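Long-range contact in Galactose/lactose metabolism regulatory protein GAL80 (Saccharomyces cerevisiae, PDB 3BTV), which represses the galactose and lactose metabolic genes of yeast by binding the activator GAL4 and blocking its transcriptional activation when no inducing sugar is present: residues V124-A129 and I410-I415. The protein carries 1 engineered substitution. Numbering follows the deposited sequence.
Sequences VEWALA and ILHRLI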
loop_
_atom_site.group_PDB
_atom_site.type_symbol
_atom_site.label_atom_id
_atom_site.label_comp_id
_atom_site.label_asym_id
_atom_site.label_seq_id
_atom_site.Cartn_x
_atom_site.Cartn_y
_atom_site.Cartn_z
ATOM N N VAL B 124 -21.649 7.896 23.061
ATOM C CA VAL B 124 -20.257 8.304 23.275
ATOM C C VAL B 124 -19.546 8.498 21.954
ATOM O O VAL B 124 -19.801 7.774 20.996
ATOM C CB VAL B 124 -19.476 7.275 24.142
ATOM C CG1 VAL B 124 -18.057 7.762 24.424
ATOM C CG2 VAL B 124 -20.213 7.019 25.465
ATOM N N GLU B 125 -18.645 9.470 21.896
ATOM C CA GLU B 125 -17.856 9.677 20.688
ATOM C C GLU B 125 -16.680 8.724 20.595
ATOM O O GLU B 125 -16.198 8.222 21.607
ATOM C CB GLU B 125 -17.373 11.118 20.612
ATOM C CG GLU B 125 -18.494 12.076 20.290
ATOM C CD GLU B 125 -17.988 13.452 19.962
ATOM O OE1 GLU B 125 -17.152 13.964 20.740
ATOM O OE2 GLU B 125 -18.419 14.014 18.928
ATOM N N TRP B 126 -16.250 8.450 19.369
ATOM C CA TRP B 126 -15.026 7.694 19.130
ATOM C C TRP B 126 -13.863 8.663 19.308
ATOM O O TRP B 126 -13.944 9.794 18.844
ATOM C CB TRP B 126 -15.022 7.100 17.717
ATOM C CG TRP B 126 -13.753 6.362 17.410
ATOM C CD1 TRP B 126 -12.703 6.822 16.685
ATOM C CD2 TRP B 126 -13.390 5.053 17.860
ATOM N NE1 TRP B 126 -11.706 5.885 16.653
ATOM C CE2 TRP B 126 -12.102 4.787 17.372
ATOM C CE3 TRP B 126 -14.026 4.084 18.643
ATOM C CZ2 TRP B 126 -11.437 3.582 17.618
ATOM C CZ3 TRP B 126 -13.370 2.889 18.884
ATOM C CH2 TRP B 126 -12.087 2.651 18.382
ATOM N N ALA B 127 -12.790 8.253 19.981
ATOM C CA ALA B 127 -12.617 6.900 20.490
ATOM C C ALA B 127 -13.294 6.706 21.838
ATOM O O ALA B 127 -13.461 7.652 22.611
ATOM C CB ALA B 127 -11.123 6.571 20.602
ATOM N N LEU B 128 -13.667 5.462 22.128
ATOM C CA LEU B 128 -14.372 5.159 23.362
ATOM C C LEU B 128 -13.488 5.464 24.572
ATOM O O LEU B 128 -13.932 6.083 25.534
ATOM C CB LEU B 128 -14.824 3.694 23.387
ATOM C CG LEU B 128 -15.560 3.281 24.670
ATOM C CD1 LEU B 128 -16.711 4.249 24.984
ATOM C CD2 LEU B 128 -16.072 1.849 24.563
ATOM N N ALA B 129 -12.228 5.049 24.507
ATOM C CA ALA B 129 -11.308 5.274 25.618
ATOM C C ALA B 129 -9.861 5.365 25.142
ATOM O O ALA B 129 -9.587 5.336 23.938
ATOM C CB ALA B 129 -11.457 4.180 26.654
ATOM N N ILE B 410 -14.884 -3.719 19.415
ATOM C CA ILE B 410 -14.249 -4.504 18.371
ATOM C C ILE B 410 -13.191 -3.672 17.622
ATOM O O ILE B 410 -12.096 -4.152 17.324
ATOM C CB ILE B 410 -15.311 -5.058 17.404
ATOM C CG1 ILE B 410 -16.159 -6.119 18.113
ATOM C CG2 ILE B 410 -14.662 -5.590 16.116
ATOM C CD1 ILE B 410 -17.496 -6.387 17.436
ATOM N N LEU B 411 -13.510 -2.417 17.347
ATOM C CA LEU B 411 -12.559 -1.523 16.701
ATOM C C LEU B 411 -11.336 -1.309 17.602
ATOM O O LEU B 411 -10.185 -1.340 17.142
ATOM C CB LEU B 411 -13.230 -0.184 16.382
ATOM C CG LEU B 411 -12.416 0.815 15.553
ATOM C CD1 LEU B 411 -11.817 0.147 14.331
ATOM C CD2 LEU B 411 -13.301 2.003 15.144
ATOM N N HIS B 412 -11.585 -1.102 18.894
ATOM C CA HIS B 412 -10.480 -0.980 19.838
ATOM C C HIS B 412 -9.576 -2.215 19.822
ATOM O O HIS B 412 -8.359 -2.090 19.919
ATOM C CB HIS B 412 -10.977 -0.720 21.257
ATOM C CG HIS B 412 -11.047 0.731 21.611
ATOM N ND1 HIS B 412 -9.926 1.526 21.709
ATOM C CD2 HIS B 412 -12.104 1.532 21.888
ATOM C CE1 HIS B 412 -10.289 2.756 22.024
ATOM N NE2 HIS B 412 -11.605 2.788 22.135
ATOM N N ARG B 413 -10.172 -3.399 19.719
ATOM C CA ARG B 413 -9.379 -4.628 19.666
ATOM C C ARG B 413 -8.501 -4.624 18.442
ATOM O O ARG B 413 -7.360 -5.091 18.481
ATOM C CB ARG B 413 -10.276 -5.863 19.659
ATOM C CG ARG B 413 -10.975 -6.107 20.998
ATOM C CD ARG B 413 -11.941 -7.286 20.945
ATOM N NE ARG B 413 -12.519 -7.555 22.260
ATOM C CZ ARG B 413 -13.425 -8.498 22.517
ATOM N NH1 ARG B 413 -13.880 -9.283 21.545
ATOM N NH2 ARG B 413 -13.874 -8.657 23.756
ATOM N N LEU B 414 -9.033 -4.088 17.345
ATOM C CA LEU B 414 -8.257 -4.002 16.121
ATOM C C LEU B 414 -7.116 -2.993 16.264
ATOM O O LEU B 414 -5.992 -3.252 15.838
ATOM C CB LEU B 414 -9.153 -3.636 14.922
ATOM C CG LEU B 414 -8.443 -3.575 13.569
ATOM C CD1 LEU B 414 -7.804 -4.913 13.227
ATOM C CD2 LEU B 414 -9.421 -3.119 12.437
ATOM N N ILE B 415 -7.412 -1.840 16.848
ATOM C CA ILE B 415 -6.387 -0.831 17.059
ATOM C C ILE B 415 -5.315 -1.371 18.006
ATOM O O ILE B 415 -4.113 -1.208 17.773
ATOM C CB ILE B 415 -6.968 0.441 17.676
ATOM C CG1 ILE B 415 -7.931 1.134 16.691
ATOM C CG2 ILE B 415 -5.844 1.378 18.056
ATOM C CD1 ILE B 415 -7.322 1.403 15.333
#
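His-412 NE2 is approached by two successive backbone amides: Ala-129 N gives it a weak hydrogen bond of 3.3 Å, with an N-H...N angle of 158°, and Leu-128 N lies 3.4 Å from the same nitrogen. The loop they belong to leaves strand 121-125 of the Rossmann-fold sheet, whereas His-412 sits on helix 405-424, far along the chain. The contact is an example of a helix distant in sequence packing against the loop at the C-terminal end of a Rossmann-fold strand. Ala-129 O lies at the edge of the imidazole, near CE1, while the amide of the same residue addresses NE2.

Above one face of that imidazole lies Trp-126 CH2; the six-membered ring of the indole and the imidazole are inclined at 42°, their centroids 4.6 Å apart. With CG anti to the backbone N, the indole reaches from the loop to the helix. Outside the pair, Thr-211 O accepts the hydrogen bond from Trp-126 NE1, and His-216 meets the tryptophan edge-to-face, tying it to helix 209-225. Ile-415 CG1 lies at the edge of the indole, 4.4 Å from Trp-126 CZ2. Ala-127 CB, which follows the cis peptide between Trp-126 and Ala-127, covers one indole face; over the opposite face, Leu-411 CD2 makes a CH-pi contact with the six-membered ring of Trp-126, 3.5 Å from its centroid and 16° off the normal.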